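Local coordinates for protein of unknown function (DUF1255) (Acidithiobacillus ferrooxidans ATCC 23270, PDB 3EO6) that is of unknown function but is probably a cupin-fold pyrimidine/purine nucleoside phosphorylase, at residues A[65-70]-A[90-95]. Numbering follows the deposited sequence.
Sequences AYYHAE and QSYRLE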
ATOM      1  N   ALA A  65      -5.132  16.454  -1.027  1.00  9.94           N
ATOM      2  CA  ALA A  65      -6.325  16.420  -0.268  1.00  8.67           C
ATOM      3  C   ALA A  65      -6.531  17.743   0.456  1.00  8.14           C
ATOM      4  O   ALA A  65      -5.624  18.509   0.714  1.00 11.01           O
ATOM      5  CB  ALA A  65      -6.334  15.301   0.786  1.00  9.60           C
ATOM      6  N   TYR A  66      -7.777  18.014   0.755  0.51  6.69           N
ATOM      7  CA  TYR A  66      -8.124  19.102   1.655  0.51  6.18           C
ATOM      8  C   TYR A  66      -8.446  18.541   3.005  0.51  6.27           C
ATOM      9  O   TYR A  66      -9.261  17.621   3.142  0.51  6.61           O
ATOM     10  CB  TYR A  66      -9.327  19.896   1.189  0.51  6.69           C
ATOM     11  CG  TYR A  66      -9.114  20.555  -0.107  0.51  6.45           C
ATOM     12  CD1 TYR A  66      -8.487  21.775  -0.208  0.51 11.43           C
ATOM     13  CD2 TYR A  66      -9.571  19.952  -1.267  0.51  7.27           C
ATOM     14  CE1 TYR A  66      -8.305  22.371  -1.452  0.51 14.56           C
ATOM     15  CE2 TYR A  66      -9.413  20.554  -2.518  0.51  9.93           C
ATOM     16  CZ  TYR A  66      -8.766  21.765  -2.606  0.51  9.87           C
ATOM     17  OH  TYR A  66      -8.566  22.421  -3.810  0.51 16.47           O
ATOM     18  N   TYR A  67      -7.799  19.123   3.998  1.00  6.53           N
ATOM     19  CA  TYR A  67      -8.032  18.830   5.401  1.00  7.05           C
ATOM     20  C   TYR A  67      -8.970  19.846   6.005  1.00  6.59           C
ATOM     21  O   TYR A  67      -8.786  21.049   5.828  1.00  8.05           O
ATOM     22  CB  TYR A  67      -6.672  18.873   6.149  1.00  7.04           C
ATOM     23  CG  TYR A  67      -6.771  18.804   7.640  1.00  6.92           C
ATOM     24  CD1 TYR A  67      -6.894  17.597   8.327  1.00  7.41           C
ATOM     25  CD2 TYR A  67      -6.699  19.957   8.433  1.00  7.65           C
ATOM     26  CE1 TYR A  67      -6.970  17.569   9.701  1.00  7.88           C
ATOM     27  CE2 TYR A  67      -6.787  19.928   9.804  1.00  7.36           C
ATOM     28  CZ  TYR A  67      -6.913  18.714  10.458  1.00  7.80           C
ATOM     29  OH  TYR A  67      -6.989  18.616  11.821  1.00  8.76           O
ATOM     30  N   HIS A  68      -9.958  19.365   6.740  1.00  6.43           N
ATOM     31  CA  HIS A  68     -10.916  20.231   7.410  1.00  6.28           C
ATOM     32  C   HIS A  68     -11.062  19.803   8.843  1.00  6.47           C
ATOM     33  O   HIS A  68     -11.666  18.763   9.125  1.00  7.45           O
ATOM     34  CB  HIS A  68     -12.263  20.167   6.668  1.00  7.03           C
ATOM     35  CG  HIS A  68     -13.301  21.028   7.288  1.00  6.87           C
ATOM     36  ND1 HIS A  68     -14.543  20.571   7.587  1.00  9.01           N
ATOM     37  CD2 HIS A  68     -13.252  22.340   7.645  1.00  7.94           C
ATOM     38  CE1 HIS A  68     -15.205  21.577   8.148  1.00  9.18           C
ATOM     39  NE2 HIS A  68     -14.460  22.660   8.198  1.00  8.46           N
ATOM     40  N   ALA A  69     -10.521  20.568   9.770  1.00  7.44           N
ATOM     41  CA  ALA A  69     -10.624  20.258  11.198  1.00  8.11           C
ATOM     42  C   ALA A  69     -12.021  20.406  11.660  1.00  8.07           C
ATOM     43  O   ALA A  69     -12.812  21.162  11.076  1.00  8.41           O
ATOM     44  CB  ALA A  69      -9.738  21.177  11.994  1.00  9.44           C
ATOM     45  N   GLU A  70     -12.404  19.713  12.737  0.50  8.74           N
ATOM     46  CA  GLU A  70     -13.789  19.737  13.208  0.50  8.60           C
ATOM     47  C   GLU A  70     -14.233  21.182  13.518  0.50  8.75           C
ATOM     48  O   GLU A  70     -13.671  21.851  14.361  0.50  9.57           O
ATOM     49  CB  GLU A  70     -13.985  18.867  14.436  0.50  9.03           C
ATOM     50  CG  GLU A  70     -15.418  18.696  14.852  0.50  8.47           C
ATOM     51  CD  GLU A  70     -15.555  18.047  16.212  0.50 13.06           C
ATOM     52  OE1 GLU A  70     -15.106  16.885  16.340  0.50  9.25           O
ATOM     53  OE2 GLU A  70     -16.112  18.680  17.149  0.50 18.67           O
ATOM     54  N   GLN A  90     -11.044  15.074  17.643  1.00  8.10           N
ATOM     55  CA  GLN A  90     -11.822  15.959  16.796  1.00  8.23           C
ATOM     56  C   GLN A  90     -12.033  15.267  15.441  1.00  7.55           C
ATOM     57  O   GLN A  90     -11.125  14.592  14.920  1.00  8.40           O
ATOM     58  CB  GLN A  90     -11.155  17.332  16.663  1.00  8.72           C
ATOM     59  CG  GLN A  90      -9.732  17.356  16.186  1.00  8.19           C
ATOM     60  CD  GLN A  90      -9.535  17.456  14.692  1.00  8.02           C
ATOM     61  OE1 GLN A  90     -10.402  17.980  13.942  1.00  8.98           O
ATOM     62  NE2 GLN A  90      -8.377  17.039  14.237  1.00  7.93           N
ATOM     63  N   SER A  91     -13.240  15.379  14.923  1.00  8.05           N
ATOM     64  CA  SER A  91     -13.661  14.734  13.700  1.00  8.34           C
ATOM     65  C   SER A  91     -13.290  15.590  12.494  1.00  7.79           C
ATOM     66  O   SER A  91     -14.019  16.509  12.126  1.00  9.79           O
ATOM     67  CB  SER A  91     -15.140  14.438  13.749  1.00 10.14           C
ATOM     68  OG  SER A  91     -15.398  13.441  14.689  1.00 13.12           O
ATOM     69  N   TYR A  92     -12.146  15.308  11.870  1.00  6.97           N
ATOM     70  CA  TYR A  92     -11.639  16.014  10.737  1.00  7.10           C
ATOM     71  C   TYR A  92     -12.074  15.310   9.461  1.00  6.70           C
ATOM     72  O   TYR A  92     -12.442  14.138   9.487  1.00  8.84           O
ATOM     73  CB  TYR A  92     -10.122  16.167  10.796  1.00  7.27           C
ATOM     74  CG  TYR A  92      -9.298  14.894  10.799  1.00  6.83           C
ATOM     75  CD1 TYR A  92      -9.038  14.214  11.975  1.00  7.65           C
ATOM     76  CD2 TYR A  92      -8.732  14.407   9.639  1.00  7.30           C
ATOM     77  CE1 TYR A  92      -8.222  13.100  11.994  1.00  7.37           C
ATOM     78  CE2 TYR A  92      -7.903  13.300   9.641  1.00  7.90           C
ATOM     79  CZ  TYR A  92      -7.635  12.631  10.816  1.00  7.77           C
ATOM     80  OH  TYR A  92      -6.781  11.563  10.837  1.00  8.52           O
ATOM     81  N   ARG A  93     -12.057  16.024   8.359  1.00  5.96           N
ATOM     82  CA  ARG A  93     -12.295  15.436   7.046  1.00  5.93           C
ATOM     83  C   ARG A  93     -11.075  15.544   6.187  1.00  6.41           C
ATOM     84  O   ARG A  93     -10.353  16.543   6.201  1.00  7.47           O
ATOM     85  CB  ARG A  93     -13.478  16.093   6.360  1.00  6.41           C
ATOM     86  CG  ARG A  93     -14.827  15.668   6.926  1.00  6.55           C
ATOM     87  CD  ARG A  93     -15.916  16.597   6.479  1.00  6.84           C
ATOM     88  NE  ARG A  93     -17.265  16.117   6.699  1.00  6.71           N
ATOM     89  CZ  ARG A  93     -17.891  16.178   7.834  1.00  7.06           C
ATOM     90  NH1 ARG A  93     -17.364  16.746   8.899  1.00  8.75           N
ATOM     91  NH2 ARG A  93     -19.121  15.648   7.875  1.00  8.53           N
ATOM     92  N   LEU A  94     -10.864  14.517   5.378  1.00  6.19           N
ATOM     93  CA  LEU A  94      -9.964  14.567   4.240  1.00  6.07           C
ATOM     94  C   LEU A  94     -10.823  14.383   2.989  1.00  5.90           C
ATOM     95  O   LEU A  94     -11.486  13.374   2.807  1.00  6.71           O
ATOM     96  CB  LEU A  94      -8.893  13.467   4.282  1.00  6.29           C
ATOM     97  CG  LEU A  94      -7.876  13.587   5.404  1.00  7.46           C
ATOM     98  CD1 LEU A  94      -6.962  12.380   5.431  1.00  8.49           C
ATOM     99  CD2 LEU A  94      -7.041  14.866   5.251  1.00 10.03           C
ATOM    100  N   GLU A  95     -10.758  15.397   2.109  1.00  6.67           N
ATOM    101  CA  GLU A  95     -11.327  15.288   0.767  1.00  6.79           C
ATOM    102  C   GLU A  95     -10.160  15.033  -0.168  1.00  6.67           C
ATOM    103  O   GLU A  95      -9.329  15.879  -0.374  1.00  7.52           O
ATOM    104  CB  GLU A  95     -12.088  16.520   0.346  1.00  7.19           C
ATOM    105  CG  GLU A  95     -12.514  16.438  -1.122  1.00  8.15           C
ATOM    106  CD  GLU A  95     -13.471  17.502  -1.572  1.00  8.56           C
ATOM    107  OE1 GLU A  95     -13.378  18.634  -1.059  1.00  8.77           O
ATOM    108  OE2 GLU A  95     -14.299  17.210  -2.458  1.00  9.34           O
TER
HETATM  109  O   HOH W   1     -14.707  18.053   9.624  1.00 11.81           O
HETATM  110  O   HOH W   2     -17.758  15.095  16.133  0.51 23.24           O
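Two central strands of the four-stranded antiparallel sheet in this cupin-like chain meet where Y66 to H68 run against R93 to E95, their axes 4.6 Å apart. The angle of 167° between their directions confirms the antiparallel course. Y66 and E95 form one hydrogen-bonded pair, Y66 N to E95 O at 2.9 Å with the reverse bond from E95 N to Y66 O, and H68 and R93 form the next. Between them Y67 and L94 make the non-hydrogen-bonded pair. Y67 packs on M84 and I86 of strand 83-86, which belongs to the other sheet, and L94 leans on L50 of the neighbouring strand 46-50; the result is a largely apolar contact between the two sheets, consistent with the cupin beta-barrel. The side chains of Y67 and Y92 cross at about a right angle, and their ring planes are inclined by 41°, an oblique pair. CE1 of Y67 comes 3.6 Å from CB of Y92, while CD2 of L94 reaches the Y67 ring at its edge.

Beyond the H68-R93 pair, side chains take over the bonding. Q90, with CG in the crowded position between N and C and a bend at chi2, brings its amide to E70 N and Y67 OH. Its OE1 accepts E70 N at 2.9 Å, nearly straight (172° at the hydrogen). NE2 donates to Y67 OH at 3.2 Å, a more bent bond tilted from the amide plane; NE2 also bonds P87 O. A leucine here would probably leave E70 N and the Y67 hydroxyl without these mates. In one of two modelled conformers of E70, its extended side chain lets OE1 accept S91 N at 2.8 Å through its anti lone pair, so this bond is less certain. On the face bearing H68 and R93, one water donates to H68 O and S91 O and accepts from R93 NH1, at the edge of the guanidinium and in its plane.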